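Local atomic coordinates of aluminum resistance protein (Clostridium novyi, PDB entry 3I16), a protein that probably catalyses the pyridoxal-5'-phosphate-dependent cleavage of carbon-sulfur bonds, as a methionine gamma-lyase family member associated with aluminium resistance. Residues B[49-54]-B[83-88]; B[76-81]-B[285-290]; B[309-314]-B[333-338]; B[393-396]-B[402-405]. All coordinates share one frame; numbering follows the deposited sequence.

Contact 1: residues B[49-54]-B[83-88]; sequences LNAFQE and ARVFNT
R84 and E54 meet because both first torsions place CG beside the backbone N (chi1 -74° in R84, -69° in E54), after which the arginine runs extended from CG to NE while the glutamate bends at chi2. The guanidinium thus slides beneath the root of the glutamate: E54 CB sits 3.3 Å above one face of the R84 group, displaced toward its rim, and NH1 of R84 is 3.4 Å from that same CB. The two side chains cross at about a right angle. Their charged ends are poorly matched, with the carboxylate and guanidinium planes 38° apart and E54 OE1 3.9 Å from R84 NH1, well out of the guanidinium plane. This is a long salt bridge, an attraction of charges that no N-H directs. The stronger polar partner of R84 is E55, whose OE2 forms a salt bridge with NE.

Alongside this solvent-facing pair, A51 gives helix 17-54 its close approach to helix 73-86. Its CB lies 3.6 Å from V85 CG2 and 3.8 Å from R84 CB, and the CA atoms of A51 and R84 are 5.5 Å apart. The packing thus joins two helices of the N-terminal part of a fold-type I PLP enzyme, one of which also faces a second subunit: N50 and Q53 both hydrogen-bond to Y13 OH of that subunit. Just past R84 and V85, helix 73-86 ends in a Schellman motif. N87 adopts positive phi, T88 N bonds to A83 O at 2.8 Å, and N87 N makes a weak bond to R84 O. N87 ND2 is hydrogen-bonded to D232 OD1.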
loop_
_atom_site.group_PDB
_atom_site.type_symbol
_atom_site.label_atom_id
_atom_site.label_comp_id
_atom_site.label_asym_id
_atom_site.label_seq_id
_atom_site.Cartn_x
_atom_site.Cartn_y
_atom_site.Cartn_z
ATOM N N LEU B 49 23.541 -5.538 10.771
ATOM C CA LEU B 49 23.308 -6.912 10.303
ATOM C C LEU B 49 23.122 -7.813 11.506
ATOM O O LEU B 49 22.210 -8.635 11.550
ATOM C CB LEU B 49 24.483 -7.427 9.499
ATOM C CG LEU B 49 24.414 -8.889 8.998
ATOM C CD1 LEU B 49 23.240 -9.149 8.012
ATOM C CD2 LEU B 49 25.769 -9.276 8.374
ATOM N N ASN B 50 24.010 -7.653 12.488
ATOM C CA ASN B 50 23.954 -8.467 13.687
ATOM C C ASN B 50 22.625 -8.334 14.419
ATOM O O ASN B 50 22.061 -9.339 14.854
ATOM C CB ASN B 50 25.102 -8.110 14.627
ATOM C CG ASN B 50 25.177 -9.042 15.800
ATOM O OD1 ASN B 50 24.887 -8.667 16.937
ATOM N ND2 ASN B 50 25.517 -10.282 15.529
ATOM N N ALA B 51 22.125 -7.098 14.545
ATOM C CA ALA B 51 20.842 -6.847 15.217
ATOM C C ALA B 51 19.709 -7.581 14.503
ATOM O O ALA B 51 18.856 -8.192 15.152
ATOM C CB ALA B 51 20.570 -5.346 15.315
ATOM N N PHE B 52 19.712 -7.558 13.170
ATOM C CA PHE B 52 18.717 -8.326 12.401
ATOM C C PHE B 52 18.763 -9.823 12.725
ATOM O O PHE B 52 17.730 -10.466 12.948
ATOM C CB PHE B 52 18.939 -8.190 10.880
ATOM C CG PHE B 52 18.197 -7.048 10.242
ATOM C CD1 PHE B 52 18.638 -5.734 10.392
ATOM C CD2 PHE B 52 17.079 -7.303 9.459
ATOM C CE1 PHE B 52 17.954 -4.685 9.777
ATOM C CE2 PHE B 52 16.385 -6.284 8.864
ATOM C CZ PHE B 52 16.825 -4.964 9.007
ATOM N N GLN B 53 19.975 -10.351 12.768
ATOM C CA GLN B 53 20.183 -11.773 12.942
ATOM C C GLN B 53 19.831 -12.265 14.331
ATOM O O GLN B 53 19.247 -13.338 14.467
ATOM C CB GLN B 53 21.621 -12.130 12.563
ATOM C CG GLN B 53 21.861 -11.855 11.090
ATOM C CD GLN B 53 23.266 -12.116 10.666
ATOM O OE1 GLN B 53 24.192 -12.061 11.483
ATOM N NE2 GLN B 53 23.450 -12.398 9.375
ATOM N N GLU B 54 20.158 -11.472 15.348
ATOM C CA GLU B 54 19.823 -11.810 16.721
ATOM C C GLU B 54 18.316 -11.874 16.906
ATOM O O GLU B 54 17.810 -12.714 17.663
ATOM C CB GLU B 54 20.446 -10.811 17.691
ATOM C CG GLU B 54 21.965 -10.897 17.768
ATOM C CD GLU B 54 22.450 -12.171 18.427
ATOM O OE1 GLU B 54 21.770 -12.667 19.364
ATOM O OE2 GLU B 54 23.527 -12.673 18.021
ATOM N N ALA B 83 16.605 -1.467 19.292
ATOM C CA ALA B 83 17.138 -1.544 20.654
ATOM C C ALA B 83 18.512 -2.224 20.700
ATOM O O ALA B 83 19.421 -1.740 21.396
ATOM C CB ALA B 83 16.129 -2.220 21.585
ATOM N N ARG B 84 18.682 -3.289 19.907
ATOM C CA ARG B 84 19.987 -3.921 19.776
ATOM C C ARG B 84 21.001 -3.010 19.090
ATOM O O ARG B 84 22.148 -2.946 19.529
ATOM C CB ARG B 84 19.900 -5.239 19.016
ATOM C CG ARG B 84 19.278 -6.345 19.832
ATOM C CD ARG B 84 19.101 -7.584 19.006
ATOM N NE ARG B 84 18.436 -8.615 19.791
ATOM C CZ ARG B 84 19.057 -9.433 20.633
ATOM N NH1 ARG B 84 20.380 -9.374 20.809
ATOM N NH2 ARG B 84 18.348 -10.334 21.297
ATOM N N VAL B 85 20.598 -2.315 18.022
ATOM C CA VAL B 85 21.511 -1.404 17.297
ATOM C C VAL B 85 22.047 -0.308 18.217
ATOM O O VAL B 85 23.247 -0.019 18.214
ATOM C CB VAL B 85 20.845 -0.758 16.061
ATOM C CG1 VAL B 85 21.680 0.406 15.538
ATOM C CG2 VAL B 85 20.606 -1.793 14.968
ATOM N N PHE B 86 21.150 0.286 19.000
ATOM C CA PHE B 86 21.481 1.349 19.962
ATOM C C PHE B 86 21.911 0.853 21.356
ATOM O O PHE B 86 22.241 1.647 22.230
ATOM C CB PHE B 86 20.288 2.306 20.098
ATOM C CG PHE B 86 20.060 3.158 18.881
ATOM C CD1 PHE B 86 20.877 4.251 18.633
ATOM C CD2 PHE B 86 19.043 2.877 17.985
ATOM C CE1 PHE B 86 20.676 5.052 17.508
ATOM C CE2 PHE B 86 18.838 3.683 16.864
ATOM C CZ PHE B 86 19.661 4.760 16.629
ATOM N N ASN B 87 21.934 -0.455 21.555
ATOM C CA ASN B 87 22.288 -1.038 22.840
ATOM C C ASN B 87 21.455 -0.467 23.978
ATOM O O ASN B 87 21.989 -0.060 25.008
ATOM C CB ASN B 87 23.793 -0.894 23.118
ATOM C CG ASN B 87 24.643 -1.563 22.049
ATOM O OD1 ASN B 87 24.477 -2.756 21.791
ATOM N ND2 ASN B 87 25.564 -0.803 21.425
ATOM N N THR B 88 20.140 -0.423 23.785
ATOM C CA THR B 88 19.237 0.066 24.831
ATOM C C THR B 88 18.329 -1.076 25.262
ATOM O O THR B 88 18.274 -2.113 24.617
ATOM C CB THR B 88 18.351 1.188 24.316
ATOM O OG1 THR B 88 17.605 0.705 23.188
ATOM C CG2 THR B 88 19.196 2.411 23.922
#

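Contact 2: residues B[76-81]-B[285-290]; sequences DSLDAV and GVVRSM. With EDO (1,2-ethanediol), chain M.
L78 reaches from helix 73-86 toward V287 and M290 at the start of helix 287-318. Its CB leaves the backbone in the direction of the other helix, and CG, anti to the backbone N (chi1 -180°), carries the branch point toward helix 287-318. Of the two methyls it is CD2 that makes the contact. It lies 3.7 Å from CB of M290, a selenomethionine, and 4.2 Å from V287 CG2, so that one methyl group meets two side chains three residues apart, on the same face of the first helical turn. The L78 and M290 side chains cross at about a right angle; M290 was modelled in two conformers, so the position of its selenium end carries less weight. Y291, next along the helix, also touches L78.

The backbones stay well apart, with 8.1 Å between the CA atoms of L78 and V287, and the leucine side chain spans the gap between the two segments; one turn on, V81 packs on L294. The contact fastens helix 73-86 of the N-terminal region to the beginning of the long helix 287-318 in this fold-type I PLP enzyme. V286 takes the N-cap position there, and its carbonyl O accepts from S289 OG at 2.7 Å as well as from M290 N at 3.3 Å.

On the far side of the turn, R288 points away from L78. Its guanidinium holds a 1,2-ethanediol, probably left from crystallisation: NE donates to O2 at 3.1 Å (149°), and NH2 donates more nearly straight, at 3.0 Å (170°), to O1, which lies at the edge in the guanidinium plane. The diol is also hydrogen-bonded to I250 O of the second subunit.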
loop_
_atom_site.group_PDB
_atom_site.type_symbol
_atom_site.label_atom_id
_atom_site.label_comp_id
_atom_site.label_asym_id
_atom_site.label_seq_id
_atom_site.Cartn_x
_atom_site.Cartn_y
_atom_site.Cartn_z
ATOM N N ASP B 76 6.806 -5.172 16.444
ATOM C CA ASP B 76 7.469 -5.525 17.694
ATOM C C ASP B 76 8.923 -5.933 17.481
ATOM O O ASP B 76 9.769 -5.585 18.278
ATOM C CB ASP B 76 6.726 -6.671 18.400
ATOM C CG ASP B 76 5.311 -6.287 18.835
ATOM O OD1 ASP B 76 4.976 -5.077 18.855
ATOM O OD2 ASP B 76 4.534 -7.214 19.151
ATOM N N SER B 77 9.201 -6.692 16.428
ATOM C CA SER B 77 10.562 -7.121 16.154
ATOM C C SER B 77 11.433 -5.953 15.660
ATOM O O SER B 77 12.631 -5.955 15.888
ATOM C CB SER B 77 10.593 -8.299 15.184
ATOM O OG SER B 77 10.009 -9.462 15.789
ATOM N N LEU B 78 10.830 -4.945 15.026
ATOM C CA LEU B 78 11.589 -3.786 14.550
ATOM C C LEU B 78 12.060 -2.939 15.743
ATOM O O LEU B 78 13.178 -2.416 15.733
ATOM C CB LEU B 78 10.761 -2.943 13.564
ATOM C CG LEU B 78 11.451 -1.702 12.991
ATOM C CD1 LEU B 78 12.736 -2.132 12.245
ATOM C CD2 LEU B 78 10.480 -0.910 12.079
ATOM N N ASP B 79 11.213 -2.813 16.764
ATOM C CA ASP B 79 11.600 -2.128 17.988
ATOM C C ASP B 79 12.797 -2.846 18.636
ATOM O O ASP B 79 13.763 -2.196 19.074
ATOM C CB ASP B 79 10.452 -2.050 18.982
ATOM C CG ASP B 79 9.340 -1.104 18.545
ATOM O OD1 ASP B 79 9.507 -0.305 17.594
ATOM O OD2 ASP B 79 8.255 -1.188 19.149
ATOM N N ALA B 80 12.745 -4.175 18.639
ATOM C CA ALA B 80 13.806 -5.001 19.208
ATOM C C ALA B 80 15.094 -4.867 18.429
ATOM O O ALA B 80 16.176 -4.810 19.021
ATOM C CB ALA B 80 13.359 -6.493 19.281
ATOM N N VAL B 81 14.994 -4.839 17.100
ATOM C CA VAL B 81 16.190 -4.632 16.266
ATOM C C VAL B 81 16.822 -3.264 16.562
ATOM O O VAL B 81 18.044 -3.165 16.700
ATOM C CB VAL B 81 15.884 -4.769 14.756
ATOM C CG1 VAL B 81 17.064 -4.306 13.910
ATOM C CG2 VAL B 81 15.514 -6.216 14.418
ATOM N N GLY B 285 1.274 -1.243 6.103
ATOM C CA GLY B 285 2.062 -1.904 5.078
ATOM C C GLY B 285 3.434 -1.329 4.798
ATOM O O GLY B 285 4.039 -1.676 3.785
ATOM N N VAL B 286 3.970 -0.490 5.683
ATOM C CA VAL B 286 5.274 0.130 5.411
ATOM C C VAL B 286 6.436 -0.404 6.260
ATOM O O VAL B 286 7.556 0.096 6.169
ATOM C CB VAL B 286 5.187 1.667 5.543
ATOM C CG1 VAL B 286 4.153 2.212 4.541
ATOM C CG2 VAL B 286 4.887 2.074 6.982
ATOM N N VAL B 287 6.182 -1.445 7.046
ATOM C CA VAL B 287 7.201 -1.986 7.934
ATOM C C VAL B 287 8.391 -2.544 7.157
ATOM O O VAL B 287 9.554 -2.334 7.559
ATOM C CB VAL B 287 6.627 -3.034 8.919
ATOM C CG1 VAL B 287 6.416 -4.358 8.230
ATOM C CG2 VAL B 287 7.562 -3.198 10.098
ATOM N N ARG B 288 8.153 -3.188 6.019
ATOM C CA ARG B 288 9.303 -3.711 5.272
ATOM C C ARG B 288 10.284 -2.590 4.875
ATOM O O ARG B 288 11.488 -2.776 4.945
ATOM C CB ARG B 288 8.900 -4.509 4.043
ATOM C CG ARG B 288 10.084 -5.193 3.388
ATOM C CD ARG B 288 9.716 -5.997 2.157
ATOM N NE ARG B 288 9.373 -5.120 1.042
ATOM C CZ ARG B 288 8.199 -5.060 0.406
ATOM N NH1 ARG B 288 7.189 -5.890 0.686
ATOM N NH2 ARG B 288 8.057 -4.180 -0.582
ATOM N N SER B 289 9.770 -1.442 4.462
ATOM C CA SER B 289 10.627 -0.330 4.046
ATOM C C SER B 289 11.389 0.247 5.235
ATOM O O SER B 289 12.479 0.841 5.065
ATOM C CB SER B 289 9.801 0.763 3.343
ATOM O OG SER B 289 8.943 1.408 4.269
HETATM N N MSE B 290 10.826 0.106 6.437
HETATM C CA MSE B 290 11.522 0.588 7.639
HETATM C C MSE B 290 12.685 -0.320 7.995
HETATM O O MSE B 290 13.765 0.171 8.355
HETATM C CB MSE B 290 10.583 0.753 8.814
HETATM C CG MSE B 290 9.804 2.036 8.733
HETATM SE SE MSE B 290 8.640 2.177 10.237
HETATM C CE MSE B 290 7.089 1.233 9.518
HETATM C C1 EDO M . 11.020 -1.292 -0.993
HETATM O O1 EDO M . 10.187 -2.282 -1.631
HETATM C C2 EDO M . 10.949 -1.365 0.528
HETATM O O2 EDO M . 11.240 -2.691 0.981
#

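Contact 3: residues B[309-314]-B[333-338]; sequences ILCSRI and IIQSIK
Q335 lays its amide against S312, and its CG against C311. The amide oxygen OE1 comes within 3.3 Å of S312 CB and the amide carbon CD within 3.5 Å of the same atom, while Q335 CG is 4.0 Å from C311 SG. These are van der Waals contacts, made possible because CG of Q335 is anti to the backbone N (chi1 -179°) and the chain then bends at chi2, which turns the amide onto S312 CB. C311 SG also approaches I337 CD1 at 3.7 Å, although I337 was modelled in two conformers and this part of the packing is accordingly less certain.

The contact sets helix 309-314, part of helix 287-318, against strand 335-338 of the antiparallel sheet of the C-terminal region, the smaller of the two sheets in this fold-type I PLP enzyme. Helix and strand run nearly in the same direction, with segment axes 21° apart and 8.4 Å between them at closest approach. Q335 and I337, alternate residues of the strand, supply its side of the interface.

The polar ends are settled by a second shell. Q335 OE1 accepts from R330 NH1, and NE2 donates both to P324 O and, at 3.1 Å, to the backbone O of S336, which stands 25° out of the amide plane. S312 OG is hydrogen-bonded to the same P324 O, so one carbonyl ties together the two residues that touch. Three partners fix the rotation of the buried amide. Farther out, I418 of helix 411-425 packs on C311, and R330 touches S312.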
loop_
_atom_site.group_PDB
_atom_site.type_symbol
_atom_site.label_atom_id
_atom_site.label_comp_id
_atom_site.label_asym_id
_atom_site.label_seq_id
_atom_site.Cartn_x
_atom_site.Cartn_y
_atom_site.Cartn_z
ATOM N N ILE B 309 31.272 16.845 3.038
ATOM C CA ILE B 309 32.709 17.119 3.067
ATOM C C ILE B 309 33.152 17.752 1.745
ATOM O O ILE B 309 33.912 18.724 1.739
ATOM C CB ILE B 309 33.525 15.828 3.381
ATOM C CG1 ILE B 309 33.142 15.301 4.787
ATOM C CG2 ILE B 309 34.991 16.117 3.288
ATOM C CD1 ILE B 309 33.642 13.888 5.132
ATOM N N LEU B 310 32.681 17.205 0.630
ATOM C CA LEU B 310 32.970 17.791 -0.679
ATOM C C LEU B 310 32.436 19.238 -0.749
ATOM O O LEU B 310 33.104 20.116 -1.256
ATOM C CB LEU B 310 32.340 16.978 -1.790
ATOM C CG LEU B 310 32.262 17.620 -3.184
ATOM C CD1 LEU B 310 33.647 17.847 -3.736
ATOM C CD2 LEU B 310 31.412 16.715 -4.105
ATOM N N CYS B 311 31.198 19.437 -0.293
ATOM C CA CYS B 311 30.596 20.758 -0.292
ATOM C C CYS B 311 31.484 21.694 0.520
ATOM O O CYS B 311 31.813 22.758 0.055
ATOM C CB CYS B 311 29.192 20.707 0.300
ATOM S SG CYS B 311 28.385 22.333 0.324
ATOM N N SER B 312 31.903 21.267 1.712
ATOM C CA SER B 312 32.779 22.083 2.551
ATOM C C SER B 312 34.027 22.561 1.798
ATOM O O SER B 312 34.333 23.782 1.739
ATOM C CB SER B 312 33.207 21.282 3.784
ATOM O OG SER B 312 34.105 21.994 4.617
ATOM N N ARG B 313 34.763 21.616 1.223
ATOM C CA ARG B 313 36.019 21.980 0.580
ATOM C C ARG B 313 35.813 22.763 -0.727
ATOM O O ARG B 313 36.490 23.742 -0.943
ATOM C CB ARG B 313 36.894 20.744 0.353
ATOM C CG ARG B 313 38.293 21.048 -0.171
ATOM C CD ARG B 313 39.033 22.067 0.693
ATOM N NE ARG B 313 40.440 22.095 0.344
ATOM C CZ ARG B 313 41.365 22.856 0.913
ATOM N NH1 ARG B 313 41.067 23.688 1.907
ATOM N NH2 ARG B 313 42.623 22.761 0.480
ATOM N N ILE B 314 34.882 22.350 -1.585
ATOM C CA ILE B 314 34.676 23.080 -2.849
ATOM C C ILE B 314 34.216 24.540 -2.611
ATOM O O ILE B 314 34.685 25.466 -3.298
ATOM C CB ILE B 314 33.737 22.327 -3.835
ATOM C CG1 ILE B 314 33.974 22.785 -5.284
ATOM C CG2 ILE B 314 32.266 22.479 -3.450
ATOM C CD1 ILE B 314 33.151 21.969 -6.324
ATOM N N ILE B 333 25.346 15.128 9.443
ATOM C CA ILE B 333 25.570 15.229 8.000
ATOM C C ILE B 333 25.437 16.637 7.428
ATOM O O ILE B 333 25.481 16.814 6.214
ATOM C CB ILE B 333 24.628 14.265 7.199
ATOM C CG1 ILE B 333 23.144 14.634 7.361
ATOM C CG2 ILE B 333 24.886 12.814 7.610
ATOM C CD1 ILE B 333 22.230 13.984 6.316
ATOM N N ILE B 334 25.281 17.640 8.278
ATOM C CA ILE B 334 24.973 18.973 7.779
ATOM C C ILE B 334 26.229 19.779 7.459
ATOM O O ILE B 334 27.207 19.675 8.191
ATOM C CB ILE B 334 24.086 19.753 8.778
ATOM C CG1 ILE B 334 22.781 18.998 9.023
ATOM C CG2 ILE B 334 23.764 21.146 8.237
ATOM C CD1 ILE B 334 21.850 19.692 10.000
ATOM N N GLN B 335 26.206 20.515 6.342
ATOM C CA GLN B 335 27.277 21.421 5.970
ATOM C C GLN B 335 26.709 22.820 5.857
ATOM O O GLN B 335 25.753 23.011 5.104
ATOM C CB GLN B 335 27.901 21.038 4.623
ATOM C CG GLN B 335 29.029 21.961 4.229
ATOM C CD GLN B 335 30.130 21.965 5.274
ATOM O OE1 GLN B 335 30.542 20.903 5.740
ATOM N NE2 GLN B 335 30.627 23.156 5.634
ATOM N N SER B 336 27.302 23.790 6.564
ATOM C CA SER B 336 26.852 25.180 6.552
ATOM C C SER B 336 27.786 26.022 5.687
ATOM O O SER B 336 29.006 25.800 5.724
ATOM C CB SER B 336 26.837 25.757 7.979
ATOM O OG SER B 336 26.156 24.901 8.893
ATOM N N ILE B 337 27.211 26.978 4.947
ATOM C CA ILE B 337 27.949 27.886 4.072
ATOM C C ILE B 337 27.458 29.320 4.356
ATOM O O ILE B 337 26.273 29.603 4.198
ATOM C CB ILE B 337 27.658 27.581 2.582
ATOM C CG1 ILE B 337 27.725 26.079 2.279
ATOM C CG2 ILE B 337 28.573 28.367 1.669
ATOM C CD1 ILE B 337 27.193 25.739 0.929
ATOM N N LYS B 338 28.360 30.212 4.768
ATOM C CA LYS B 338 28.026 31.598 5.043
ATOM C C LYS B 338 28.254 32.353 3.746
ATOM O O LYS B 338 29.389 32.486 3.284
ATOM C CB LYS B 338 28.893 32.157 6.177
ATOM C CG LYS B 338 28.541 33.587 6.608
ATOM C CD LYS B 338 29.310 34.097 7.862
ATOM C CE LYS B 338 28.957 33.293 9.132
ATOM N NZ LYS B 338 29.436 33.904 10.420
#

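Contact 4: residues B[393-396]-B[402-405]; sequences ADAP and IAYL
D394 and Y404 face each other as an antiparallel hydrogen-bonded pair, their side chains on the same side of the sheet and crossing at about a right angle, while the carboxylate and ring planes stay only 19° apart. D394 OD1 lies 3.9 Å from Y404 CB. The ring is turned so that its edge meets the backbone: D394 O lies in the ring plane, 3.3 Å from CD2. Chi1 of -57° sets CG of Y404 beside the backbone N and sends the ring along the strand toward P396, whose CD is 4.0 Å from Y404 CE2. The polar ends look elsewhere, D394 OD1 to Y188 OH and Y404 OH to G189 O.

The same pair supplies both cross-strand backbone bonds. D394 N donates to Y404 O and Y404 N to D394 O, each at 2.8 Å. On the other face, A393 pairs with L405 without hydrogen bonds, its CB 3.9 Å from L405 CD2, while helix 342-354 packs against both residues. At the turn end of the hairpin, a water donates to P396 O and I402 O.

Segment axes 154° apart and a short connection define a beta hairpin, strands 392-396 and 402-406, in the antiparallel sheet of the C-terminal region of a fold-type I enzyme. D394 lies near the cofactor site, its side chain about 8 Å from a bound PLP and about 6 Å from that of Y126, a PLP-binding residue.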
loop_
_atom_site.group_PDB
_atom_site.type_symbol
_atom_site.label_atom_id
_atom_site.label_comp_id
_atom_site.label_asym_id
_atom_site.label_seq_id
_atom_site.Cartn_x
_atom_site.Cartn_y
_atom_site.Cartn_z
ATOM N N ALA B 393 18.614 21.547 0.797
ATOM C CA ALA B 393 19.278 22.717 1.342
ATOM C C ALA B 393 18.215 23.598 1.946
ATOM O O ALA B 393 17.132 23.740 1.349
ATOM C CB ALA B 393 19.988 23.509 0.252
ATOM N N ASP B 394 18.518 24.211 3.092
ATOM C CA ASP B 394 17.588 25.151 3.724
ATOM C C ASP B 394 18.325 26.332 4.350
ATOM O O ASP B 394 19.505 26.216 4.712
ATOM C CB ASP B 394 16.572 24.455 4.623
ATOM C CG ASP B 394 17.151 23.340 5.414
ATOM O OD1 ASP B 394 17.847 23.606 6.399
ATOM O OD2 ASP B 394 16.876 22.180 5.057
ATOM N N ALA B 395 17.660 27.489 4.393
ATOM C CA ALA B 395 18.316 28.710 4.832
ATOM C C ALA B 395 17.389 29.815 5.293
ATOM O O ALA B 395 16.764 30.470 4.430
ATOM C CB ALA B 395 19.141 29.249 3.703
ATOM N N PRO B 396 17.328 30.067 6.630
ATOM C CA PRO B 396 16.548 31.189 7.171
ATOM C C PRO B 396 16.971 32.464 6.496
ATOM O O PRO B 396 18.179 32.696 6.337
ATOM C CB PRO B 396 16.964 31.227 8.640
ATOM C CG PRO B 396 17.327 29.825 8.964
ATOM C CD PRO B 396 17.895 29.228 7.708
ATOM N N ILE B 402 23.280 32.125 5.967
ATOM C CA ILE B 402 23.891 30.819 6.043
ATOM C C ILE B 402 22.934 29.816 5.397
ATOM O O ILE B 402 21.739 29.870 5.641
ATOM C CB ILE B 402 24.155 30.430 7.502
ATOM C CG1 ILE B 402 25.045 31.488 8.176
ATOM C CG2 ILE B 402 24.809 29.046 7.563
ATOM C CD1 ILE B 402 25.154 31.341 9.681
ATOM N N ALA B 403 23.464 28.948 4.537
ATOM C CA ALA B 403 22.703 27.870 3.910
ATOM C C ALA B 403 23.143 26.589 4.603
ATOM O O ALA B 403 24.317 26.459 4.980
ATOM C CB ALA B 403 23.021 27.806 2.412
ATOM N N TYR B 404 22.213 25.655 4.788
ATOM C CA TYR B 404 22.496 24.375 5.408
ATOM C C TYR B 404 22.168 23.309 4.365
ATOM O O TYR B 404 21.035 23.215 3.910
ATOM C CB TYR B 404 21.668 24.216 6.685
ATOM C CG TYR B 404 21.916 25.351 7.665
ATOM C CD1 TYR B 404 22.799 25.204 8.722
ATOM C CD2 TYR B 404 21.276 26.575 7.517
ATOM C CE1 TYR B 404 23.034 26.251 9.616
ATOM C CE2 TYR B 404 21.515 27.626 8.384
ATOM C CZ TYR B 404 22.393 27.456 9.433
ATOM O OH TYR B 404 22.615 28.481 10.306
ATOM N N LEU B 405 23.180 22.529 3.978
ATOM C CA LEU B 405 23.072 21.539 2.924
ATOM C C LEU B 405 23.256 20.200 3.592
ATOM O O LEU B 405 24.157 20.040 4.428
ATOM C CB LEU B 405 24.189 21.808 1.900
ATOM C CG LEU B 405 24.404 21.120 0.546
ATOM C CD1 LEU B 405 24.654 19.612 0.655
ATOM C CD2 LEU B 405 23.243 21.433 -0.396
HETATM O O HOH W 1 20.546 31.856 6.964
#

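From the N terminus, contact 1 opens on helix 17-54 and closes at the end of helix 73-86. Contact 2 opens on that second helix before contact 1 closes, and it closes only at 285-290, so the two loops cross, and V81 packs directly on A51 and F52. Contact 2 thereby spans the whole seven-stranded sheet in sequence. The chain then follows helix 287-318 to contact 3, about 33 Å from contact 2 between centres, which closes a short loop onto strand 335-338. Contact 4 follows in series as a local hairpin. Contacts 3 and 4 meet in the antiparallel sheet, where strands 335-338 and 402-406 are neighbours.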